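Local structure of 361aa long hypothetical D-aminopeptidase (Pyrococcus horikoshii, 2DRH) at residues Met1-Leu6 with Ser326-Arg331; Ile244-Pro249 with Ala283-Asn288; Gly252-Arg257 with Leu303-Ile308. The protein probably acts as an aminopeptidase of the S58 (DmpA) peptidase family, although its function has not been established. One frame throughout, in Å; residues are numbered along the deposited sequence.

Contact 1 (Met1-Leu6 with Ser326-Arg331); sequences MKAQEL and SLLEAR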
loop_
_atom_site.group_PDB
_atom_site.type_symbol
_atom_site.label_atom_id
_atom_site.label_comp_id
_atom_site.label_asym_id
_atom_site.label_seq_id
_atom_site.Cartn_x
_atom_site.Cartn_y
_atom_site.Cartn_z
ATOM N N MET A 1 13.289 -18.924 -32.131
ATOM C CA MET A 1 13.400 -19.667 -30.843
ATOM C C MET A 1 13.700 -18.723 -29.682
ATOM O O MET A 1 13.039 -17.696 -29.524
ATOM C CB MET A 1 14.495 -20.738 -30.935
ATOM C CG MET A 1 15.122 -20.872 -32.313
ATOM S SD MET A 1 16.067 -19.405 -32.761
ATOM C CE MET A 1 17.720 -20.080 -32.826
ATOM N N LYS A 2 14.701 -19.073 -28.879
ATOM C CA LYS A 2 15.069 -18.266 -27.720
ATOM C C LYS A 2 16.350 -17.473 -27.960
ATOM O O LYS A 2 17.174 -17.843 -28.792
ATOM C CB LYS A 2 15.242 -19.168 -26.497
ATOM C CG LYS A 2 14.137 -20.208 -26.328
ATOM C CD LYS A 2 12.798 -19.587 -25.974
ATOM C CE LYS A 2 12.743 -19.181 -24.512
ATOM N NZ LYS A 2 12.779 -20.355 -23.599
ATOM N N ALA A 3 16.513 -16.386 -27.213
ATOM C CA ALA A 3 17.682 -15.521 -27.338
ATOM C C ALA A 3 19.013 -16.267 -27.266
ATOM O O ALA A 3 19.963 -15.903 -27.956
ATOM C CB ALA A 3 17.639 -14.436 -26.264
ATOM N N GLN A 4 19.084 -17.301 -26.430
ATOM C CA GLN A 4 20.317 -18.075 -26.283
ATOM C C GLN A 4 20.812 -18.575 -27.636
ATOM O O GLN A 4 21.898 -18.209 -28.084
ATOM C CB GLN A 4 20.093 -19.273 -25.355
ATOM C CG GLN A 4 19.591 -18.917 -23.962
ATOM C CD GLN A 4 20.545 -18.016 -23.201
ATOM O OE1 GLN A 4 21.735 -18.313 -23.078
ATOM N NE2 GLN A 4 20.024 -16.910 -22.675
ATOM N N GLU A 5 19.996 -19.403 -28.283
ATOM C CA GLU A 5 20.324 -19.975 -29.586
ATOM C C GLU A 5 20.643 -18.925 -30.658
ATOM O O GLU A 5 20.971 -19.273 -31.795
ATOM C CB GLU A 5 19.172 -20.858 -30.080
ATOM C CG GLU A 5 18.701 -21.933 -29.104
ATOM C CD GLU A 5 17.697 -21.416 -28.080
ATOM O OE1 GLU A 5 18.088 -20.616 -27.199
ATOM O OE2 GLU A 5 16.511 -21.812 -28.160
ATOM N N LEU A 6 20.535 -17.649 -30.303
ATOM C CA LEU A 6 20.834 -16.569 -31.239
ATOM C C LEU A 6 22.086 -15.814 -30.815
ATOM O O LEU A 6 22.475 -14.834 -31.448
ATOM C CB LEU A 6 19.666 -15.585 -31.331
ATOM C CG LEU A 6 18.415 -16.043 -32.076
ATOM C CD1 LEU A 6 17.430 -14.890 -32.149
ATOM C CD2 LEU A 6 18.790 -16.502 -33.475
ATOM N N SER A 326 9.336 -14.020 -25.969
ATOM C CA SER A 326 7.929 -14.004 -26.366
ATOM C C SER A 326 7.825 -13.444 -27.780
ATOM O O SER A 326 6.898 -13.772 -28.518
ATOM C CB SER A 326 7.082 -13.149 -25.406
ATOM O OG SER A 326 7.277 -11.762 -25.636
ATOM N N LEU A 327 8.781 -12.602 -28.156
ATOM C CA LEU A 327 8.797 -12.020 -29.496
ATOM C C LEU A 327 9.467 -13.000 -30.469
ATOM O O LEU A 327 8.957 -13.253 -31.560
ATOM C CB LEU A 327 9.554 -10.688 -29.487
ATOM C CG LEU A 327 8.996 -9.592 -28.571
ATOM C CD1 LEU A 327 9.944 -8.398 -28.565
ATOM C CD2 LEU A 327 7.614 -9.170 -29.043
ATOM N N LEU A 328 10.602 -13.556 -30.055
ATOM C CA LEU A 328 11.343 -14.518 -30.869
ATOM C C LEU A 328 10.544 -15.789 -31.157
ATOM O O LEU A 328 10.728 -16.422 -32.198
ATOM C CB LEU A 328 12.653 -14.899 -30.169
ATOM C CG LEU A 328 13.770 -13.852 -30.128
ATOM C CD1 LEU A 328 14.898 -14.298 -29.203
ATOM C CD2 LEU A 328 14.286 -13.638 -31.533
ATOM N N GLU A 329 9.652 -16.155 -30.241
ATOM C CA GLU A 329 8.848 -17.364 -30.393
ATOM C C GLU A 329 7.514 -17.136 -31.099
ATOM O O GLU A 329 6.882 -18.089 -31.551
ATOM C CB GLU A 329 8.594 -17.996 -29.024
ATOM C CG GLU A 329 9.843 -18.501 -28.309
ATOM C CD GLU A 329 10.223 -19.910 -28.719
ATOM O OE1 GLU A 329 10.458 -20.149 -29.923
ATOM O OE2 GLU A 329 10.283 -20.782 -27.828
ATOM N N ALA A 330 7.085 -15.881 -31.198
ATOM C CA ALA A 330 5.815 -15.562 -31.853
ATOM C C ALA A 330 5.874 -15.660 -33.381
ATOM O O ALA A 330 6.867 -15.282 -34.012
ATOM C CB ALA A 330 5.354 -14.169 -31.444
ATOM N N ARG A 331 4.799 -16.172 -33.971
ATOM C CA ARG A 331 4.708 -16.306 -35.420
ATOM C C ARG A 331 3.706 -15.274 -35.927
ATOM O O ARG A 331 2.720 -14.997 -35.257
ATOM C CB ARG A 331 4.232 -17.714 -35.786
ATOM C CG ARG A 331 2.800 -18.004 -35.371
ATOM C CD ARG A 331 2.417 -19.447 -35.663
ATOM N NE ARG A 331 1.016 -19.718 -35.351
ATOM C CZ ARG A 331 -0.017 -19.199 -36.010
ATOM N NH1 ARG A 331 0.182 -18.373 -37.031
ATOM N NH2 ARG A 331 -1.257 -19.507 -35.649
#
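Leu328 pushes its isobutyl end into the bend of the N-terminal segment Met1-Leu6, and its two methyls divide the work. CD2 meets Leu6 CD1 tip to tip at 3.4 Å, tighter than ordinary van der Waals contact. CD1 lies against the backbone around Ala3, 3.3 Å from Ala3 N, with Ala3 CB also in apolar contact at 4.0 Å. With Leu328 CG anti to the carbonyl carbon (chi1 -72°) and chi2 at 170°, CD1 reaches Ala3 and CD2 reaches Leu6.

Glu329, the next residue, makes the polar half of the contact. Its OE1 faces the start of the chain, where Met1 N forms a long salt bridge with it at 3.8 Å, so the attraction is probably mostly electrostatic. The other carboxylate oxygen, Glu329 OE2, rests against the aliphatic part of Lys2, 3.3 Å from Lys2 CD. The two side chains cross at a slant, and Lys2 NZ stays 4.9 Å from Glu329 OE2. The lysine chain folds at chi2, chi3 and chi4, and its ammonium is taken up instead by a salt bridge with Glu167 and a hydrogen bond to Asn19 O.

This is where the very start of the chain meets the C-terminal end of helix 309-328, with Leu6 in a short 3-10 turn. DmpA-type proteins have an alpha-beta-beta-alpha sandwich, and here the N-terminal segment lies against the end of one of its helices. Asn325, three residues before Leu328 in the same helix, accepts a hydrogen bond from Ala3 N through OD1, holding the backbone over which Leu328 CD1 packs. On the leucine itself, Lys346 and Leu349 of helix 346-355 also pack, while Glu321 and Ile8 touch the methyl of Ala3.

Contact 2 (Ile244-Pro249 with Ala283-Asn288); sequences IATDAP and AFSTAN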
loop_
_atom_site.group_PDB
_atom_site.type_symbol
_atom_site.label_atom_id
_atom_site.label_comp_id
_atom_site.label_asym_id
_atom_site.label_seq_id
_atom_site.Cartn_x
_atom_site.Cartn_y
_atom_site.Cartn_z
ATOM N N ILE A 244 6.606 -15.022 -11.639
ATOM C CA ILE A 244 7.916 -15.433 -11.168
ATOM C C ILE A 244 7.816 -16.627 -10.226
ATOM O O ILE A 244 6.953 -16.672 -9.341
ATOM C CB ILE A 244 8.627 -14.295 -10.409
ATOM C CG1 ILE A 244 8.494 -12.976 -11.178
ATOM C CG2 ILE A 244 10.093 -14.659 -10.193
ATOM C CD1 ILE A 244 9.024 -13.019 -12.582
ATOM N N ALA A 245 8.702 -17.593 -10.428
ATOM C CA ALA A 245 8.745 -18.780 -9.580
ATOM C C ALA A 245 10.186 -18.997 -9.135
ATOM O O ALA A 245 11.124 -18.701 -9.878
ATOM C CB ALA A 245 8.244 -20.001 -10.346
ATOM N N THR A 246 10.355 -19.506 -7.917
ATOM C CA THR A 246 11.681 -19.786 -7.378
ATOM C C THR A 246 11.606 -20.891 -6.339
ATOM O O THR A 246 10.560 -21.108 -5.726
ATOM C CB THR A 246 12.316 -18.543 -6.709
ATOM O OG1 THR A 246 13.630 -18.877 -6.234
ATOM C CG2 THR A 246 11.473 -18.069 -5.527
ATOM N N ASP A 247 12.715 -21.597 -6.154
ATOM C CA ASP A 247 12.771 -22.665 -5.169
ATOM C C ASP A 247 13.512 -22.168 -3.926
ATOM O O ASP A 247 13.838 -22.938 -3.024
ATOM C CB ASP A 247 13.452 -23.904 -5.767
ATOM C CG ASP A 247 14.897 -23.649 -6.186
ATOM O OD1 ASP A 247 15.272 -22.482 -6.417
ATOM O OD2 ASP A 247 15.658 -24.636 -6.304
ATOM N N ALA A 248 13.772 -20.866 -3.885
ATOM C CA ALA A 248 14.455 -20.268 -2.748
ATOM C C ALA A 248 13.438 -20.003 -1.639
ATOM O O ALA A 248 12.336 -19.522 -1.902
ATOM C CB ALA A 248 15.128 -18.960 -3.168
ATOM N N PRO A 249 13.784 -20.335 -0.385
ATOM C CA PRO A 249 12.863 -20.109 0.734
ATOM C C PRO A 249 12.717 -18.612 1.014
ATOM O O PRO A 249 13.699 -17.929 1.303
ATOM C CB PRO A 249 13.528 -20.861 1.885
ATOM C CG PRO A 249 14.985 -20.714 1.574
ATOM C CD PRO A 249 15.019 -20.992 0.080
ATOM N N ALA A 283 4.876 -13.308 -7.769
ATOM C CA ALA A 283 5.983 -14.186 -7.411
ATOM C C ALA A 283 5.604 -15.164 -6.313
ATOM O O ALA A 283 4.873 -14.820 -5.383
ATOM C CB ALA A 283 7.172 -13.357 -6.970
ATOM N N PHE A 284 6.103 -16.392 -6.428
ATOM C CA PHE A 284 5.826 -17.419 -5.433
ATOM C C PHE A 284 7.006 -18.368 -5.288
ATOM O O PHE A 284 7.814 -18.516 -6.209
ATOM C CB PHE A 284 4.560 -18.201 -5.804
ATOM C CG PHE A 284 4.698 -19.077 -7.031
ATOM C CD1 PHE A 284 5.264 -20.352 -6.943
ATOM C CD2 PHE A 284 4.234 -18.639 -8.271
ATOM C CE1 PHE A 284 5.359 -21.177 -8.071
ATOM C CE2 PHE A 284 4.323 -19.451 -9.400
ATOM C CZ PHE A 284 4.886 -20.727 -9.300
ATOM N N SER A 285 7.109 -18.994 -4.124
ATOM C CA SER A 285 8.183 -19.937 -3.854
ATOM C C SER A 285 7.602 -21.327 -3.636
ATOM O O SER A 285 6.499 -21.473 -3.123
ATOM C CB SER A 285 8.971 -19.503 -2.614
ATOM O OG SER A 285 9.911 -20.496 -2.227
ATOM N N THR A 286 8.345 -22.346 -4.041
ATOM C CA THR A 286 7.905 -23.728 -3.881
ATOM C C THR A 286 8.573 -24.322 -2.649
ATOM O O THR A 286 8.319 -25.464 -2.286
ATOM C CB THR A 286 8.319 -24.582 -5.088
ATOM O OG1 THR A 286 9.743 -24.506 -5.249
ATOM C CG2 THR A 286 7.648 -24.086 -6.360
ATOM N N ALA A 287 9.429 -23.533 -2.009
ATOM C CA ALA A 287 10.171 -23.988 -0.837
ATOM C C ALA A 287 9.346 -24.257 0.423
ATOM O O ALA A 287 9.677 -25.164 1.198
ATOM C CB ALA A 287 11.285 -22.997 -0.528
ATOM N N ASN A 288 8.285 -23.482 0.641
ATOM C CA ASN A 288 7.447 -23.666 1.824
ATOM C C ASN A 288 5.987 -23.932 1.494
ATOM O O ASN A 288 5.264 -23.028 1.059
ATOM C CB ASN A 288 7.517 -22.437 2.738
ATOM C CG ASN A 288 8.839 -22.327 3.479
ATOM O OD1 ASN A 288 9.098 -23.066 4.432
ATOM N ND2 ASN A 288 9.685 -21.400 3.041
#
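Ser285 OG is gripped by two groups: it donates a short 2.6 Å hydrogen bond to Ala248 O and accepts one of 3.1 Å from Ala287 N, nearly straight at 158°. The serine hydroxyl arrives above the plane of the Ala248 carbonyl and not on a lone pair. With OG anti to the backbone N (chi1 172°), it points across to the loop that leaves the neighbouring strand, while the bond from Ala287 N closes an ST turn where its own chain turns a corner. Thr246 does the same on the other segment: its OG1 accepts from Ala248 N in a second ST turn and also bonds to Thr200 O on strand 198-207.

Before these turns the chains run side by side as parallel strands, pairing Ile244 with Ala283, Ala245 with Phe284 and Thr246 with Ser285. Phe284 N donates to Ile244 O at 3.0 Å, Phe284 O receives Thr246 N at 3.2 Å, and Thr286 N reaches Thr246 O at 3.0 Å. The same three carbonyl oxygens also receive CA-H...O contacts, from Ala283, Ala245 and Ser285 in that order. The two strands are joined through helix 252-268, a beta-alpha-beta crossover in the mixed sheet of this DmpA-type domain.

On the face carrying Ala245 and Phe284, the phenyl ring swings back over its neighbour. Ala245 CA sits above the ring centre, and Ala245 CB touches Phe284 CZ at 3.6 Å. Val67 and Ala69 of strand 65-73 pack on the same phenylalanine. The reverse face carries Ile244 and Ala283, whose CB atoms are 3.9 Å apart.

Past the strand ends, Ala287 CB tucks against Pro249, 3.5 Å from Pro249 CA. Pro249 in turn packs on Val297 of the second subunit.

Contact 3 (Gly252-Arg257 with Leu303-Ile308); sequences GRQLNR and LPDSVI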
loop_
_atom_site.group_PDB
_atom_site.type_symbol
_atom_site.label_atom_id
_atom_site.label_comp_id
_atom_site.label_asym_id
_atom_site.label_seq_id
_atom_site.Cartn_x
_atom_site.Cartn_y
_atom_site.Cartn_z
ATOM N N GLY A 252 6.307 -14.173 2.629
ATOM C CA GLY A 252 5.429 -13.391 1.775
ATOM C C GLY A 252 6.013 -12.019 1.483
ATOM O O GLY A 252 6.078 -11.597 0.331
ATOM N N ARG A 253 6.459 -11.333 2.529
ATOM C CA ARG A 253 7.041 -10.004 2.384
ATOM C C ARG A 253 8.167 -9.998 1.365
ATOM O O ARG A 253 8.235 -9.120 0.501
ATOM C CB ARG A 253 7.576 -9.506 3.731
ATOM C CG ARG A 253 8.326 -8.177 3.646
ATOM C CD ARG A 253 8.947 -7.844 4.984
ATOM N NE ARG A 253 9.784 -8.953 5.436
ATOM C CZ ARG A 253 10.987 -9.221 4.944
ATOM N NH1 ARG A 253 11.499 -8.454 3.991
ATOM N NH2 ARG A 253 11.674 -10.259 5.401
ATOM N N GLN A 254 9.051 -10.985 1.473
ATOM C CA GLN A 254 10.186 -11.107 0.567
ATOM C C GLN A 254 9.743 -11.379 -0.858
ATOM O O GLN A 254 10.385 -10.938 -1.807
ATOM C CB GLN A 254 11.119 -12.233 1.040
ATOM C CG GLN A 254 11.799 -11.929 2.359
ATOM C CD GLN A 254 12.761 -13.022 2.794
ATOM O OE1 GLN A 254 12.358 -14.168 3.021
ATOM N NE2 GLN A 254 14.040 -12.672 2.912
ATOM N N LEU A 255 8.648 -12.115 -1.015
ATOM C CA LEU A 255 8.152 -12.417 -2.346
ATOM C C LEU A 255 7.528 -11.163 -2.985
ATOM O O LEU A 255 7.481 -11.047 -4.209
ATOM C CB LEU A 255 7.170 -13.594 -2.283
ATOM C CG LEU A 255 7.897 -14.933 -1.997
ATOM C CD1 LEU A 255 6.931 -16.001 -1.504
ATOM C CD2 LEU A 255 8.601 -15.399 -3.264
ATOM N N ASN A 256 7.063 -10.223 -2.165
ATOM C CA ASN A 256 6.521 -8.978 -2.710
ATOM C C ASN A 256 7.711 -8.202 -3.261
ATOM O O ASN A 256 7.608 -7.546 -4.296
ATOM C CB ASN A 256 5.829 -8.136 -1.635
ATOM C CG ASN A 256 4.400 -8.571 -1.386
ATOM O OD1 ASN A 256 3.696 -8.983 -2.310
ATOM N ND2 ASN A 256 3.955 -8.459 -0.140
ATOM N N ARG A 257 8.851 -8.303 -2.577
ATOM C CA ARG A 257 10.059 -7.611 -3.018
ATOM C C ARG A 257 10.497 -8.191 -4.360
ATOM O O ARG A 257 10.814 -7.454 -5.295
ATOM C CB ARG A 257 11.186 -7.766 -1.984
ATOM C CG ARG A 257 10.829 -7.308 -0.569
ATOM C CD ARG A 257 12.034 -7.396 0.367
ATOM N NE ARG A 257 12.982 -6.296 0.173
ATOM C CZ ARG A 257 14.258 -6.323 0.556
ATOM N NH1 ARG A 257 14.750 -7.404 1.151
ATOM N NH2 ARG A 257 15.041 -5.265 0.357
ATOM N N LEU A 303 15.535 -17.155 3.603
ATOM C CA LEU A 303 16.858 -16.568 3.474
ATOM C C LEU A 303 16.850 -15.178 4.087
ATOM O O LEU A 303 15.872 -14.440 3.955
ATOM C CB LEU A 303 17.245 -16.449 1.999
ATOM C CG LEU A 303 17.418 -17.744 1.201
ATOM C CD1 LEU A 303 17.434 -17.429 -0.279
ATOM C CD2 LEU A 303 18.703 -18.441 1.624
ATOM N N PRO A 304 17.937 -14.801 4.775
ATOM C CA PRO A 304 17.990 -13.467 5.375
ATOM C C PRO A 304 18.062 -12.454 4.240
ATOM O O PRO A 304 18.798 -12.655 3.275
ATOM C CB PRO A 304 19.274 -13.512 6.199
ATOM C CG PRO A 304 20.135 -14.455 5.407
ATOM C CD PRO A 304 19.168 -15.557 5.066
ATOM N N ASP A 305 17.301 -11.372 4.348
ATOM C CA ASP A 305 17.281 -10.353 3.304
ATOM C C ASP A 305 18.647 -9.878 2.834
ATOM O O ASP A 305 18.814 -9.503 1.680
ATOM C CB ASP A 305 16.446 -9.155 3.766
ATOM C CG ASP A 305 14.971 -9.468 3.792
ATOM O OD1 ASP A 305 14.393 -9.662 2.706
ATOM O OD2 ASP A 305 14.387 -9.539 4.893
ATOM N N SER A 306 19.631 -9.913 3.721
ATOM C CA SER A 306 20.976 -9.459 3.376
ATOM C C SER A 306 21.670 -10.314 2.314
ATOM O O SER A 306 22.677 -9.892 1.739
ATOM C CB SER A 306 21.854 -9.421 4.628
ATOM O OG SER A 306 22.122 -10.735 5.089
ATOM N N VAL A 307 21.147 -11.504 2.039
ATOM C CA VAL A 307 21.786 -12.358 1.041
ATOM C C VAL A 307 20.964 -12.630 -0.218
ATOM O O VAL A 307 21.353 -13.466 -1.035
ATOM C CB VAL A 307 22.186 -13.735 1.650
ATOM C CG1 VAL A 307 22.975 -13.529 2.938
ATOM C CG2 VAL A 307 20.955 -14.576 1.896
ATOM N N ILE A 308 19.852 -11.920 -0.405
ATOM C CA ILE A 308 19.022 -12.195 -1.573
ATOM C C ILE A 308 19.112 -11.290 -2.796
ATOM O O ILE A 308 18.303 -11.425 -3.717
ATOM C CB ILE A 308 17.541 -12.302 -1.169
ATOM C CG1 ILE A 308 17.044 -10.959 -0.630
ATOM C CG2 ILE A 308 17.371 -13.397 -0.124
ATOM C CD1 ILE A 308 15.620 -11.016 -0.099
#
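Asp305 is the anchor of a salt-bridge network with Arg253 and Arg257, two arginines one helical turn apart. Arg253 NH2 binds Asp305 OD2 at 2.9 Å, on the syn lone pair, although the oxygen lies 25° out of the guanidinium plane; NH1 adds weak bonds to both carboxylate oxygens. Arg257 NH1 comes to Asp305 OD1 at 2.8 Å, with the oxygen at the guanidinium edge, but the N-H points poorly and the hydrogen bond is weak. The positive charges probably favour an ionised aspartate.

The uncharged donor is Gln254. Its extended chain carries NE2 to two acceptors, both close to the amide plane: Leu303 O at 2.8 Å, almost straight, and Asp305 OD1 at 3.0 Å, approached from above the carboxylate plane. Thr251 N donates to Gln254 OE1, so both ends of the amide are bonded and its rotation is fixed.

Van der Waals packing is slight: the Ile308 CD1 methyl rests 3.8 Å from Gln254 NE2, beside Arg257 NH1.

This is also an assembly interface: Arg257 NE makes a salt bridge with Glu88 of the second subunit, while NH1, besides facing Asp305, bonds more strongly to Asn275 of the third subunit and NH2 to Asn75 of that subunit. The first turns of helix 252-268 are tied to the loop between strand 298-302 and helix 309-328, with Phe312 of that last helix against Arg257.

Contacts 2 and 3 are neighbours, with centres 11 Å apart, whereas contact 1 lies 26 Å from contact 2 and 31 Å from contact 3, centre to centre. Helix 252-268 joins the two strands of contact 2 and supplies one side of contact 3; Leu255 packs on Ala283, Phe284 and Ser285, and Pro249 O probably accepts a hydrogen bond from Leu303 N. Along the chain the segments of contacts 2 and 3 alternate, and both are nested inside the loop closed by contact 1. Helix 309-328 follows contact 3 directly and ends at contact 1, so it runs from the subunit interface to the chain's N-terminus.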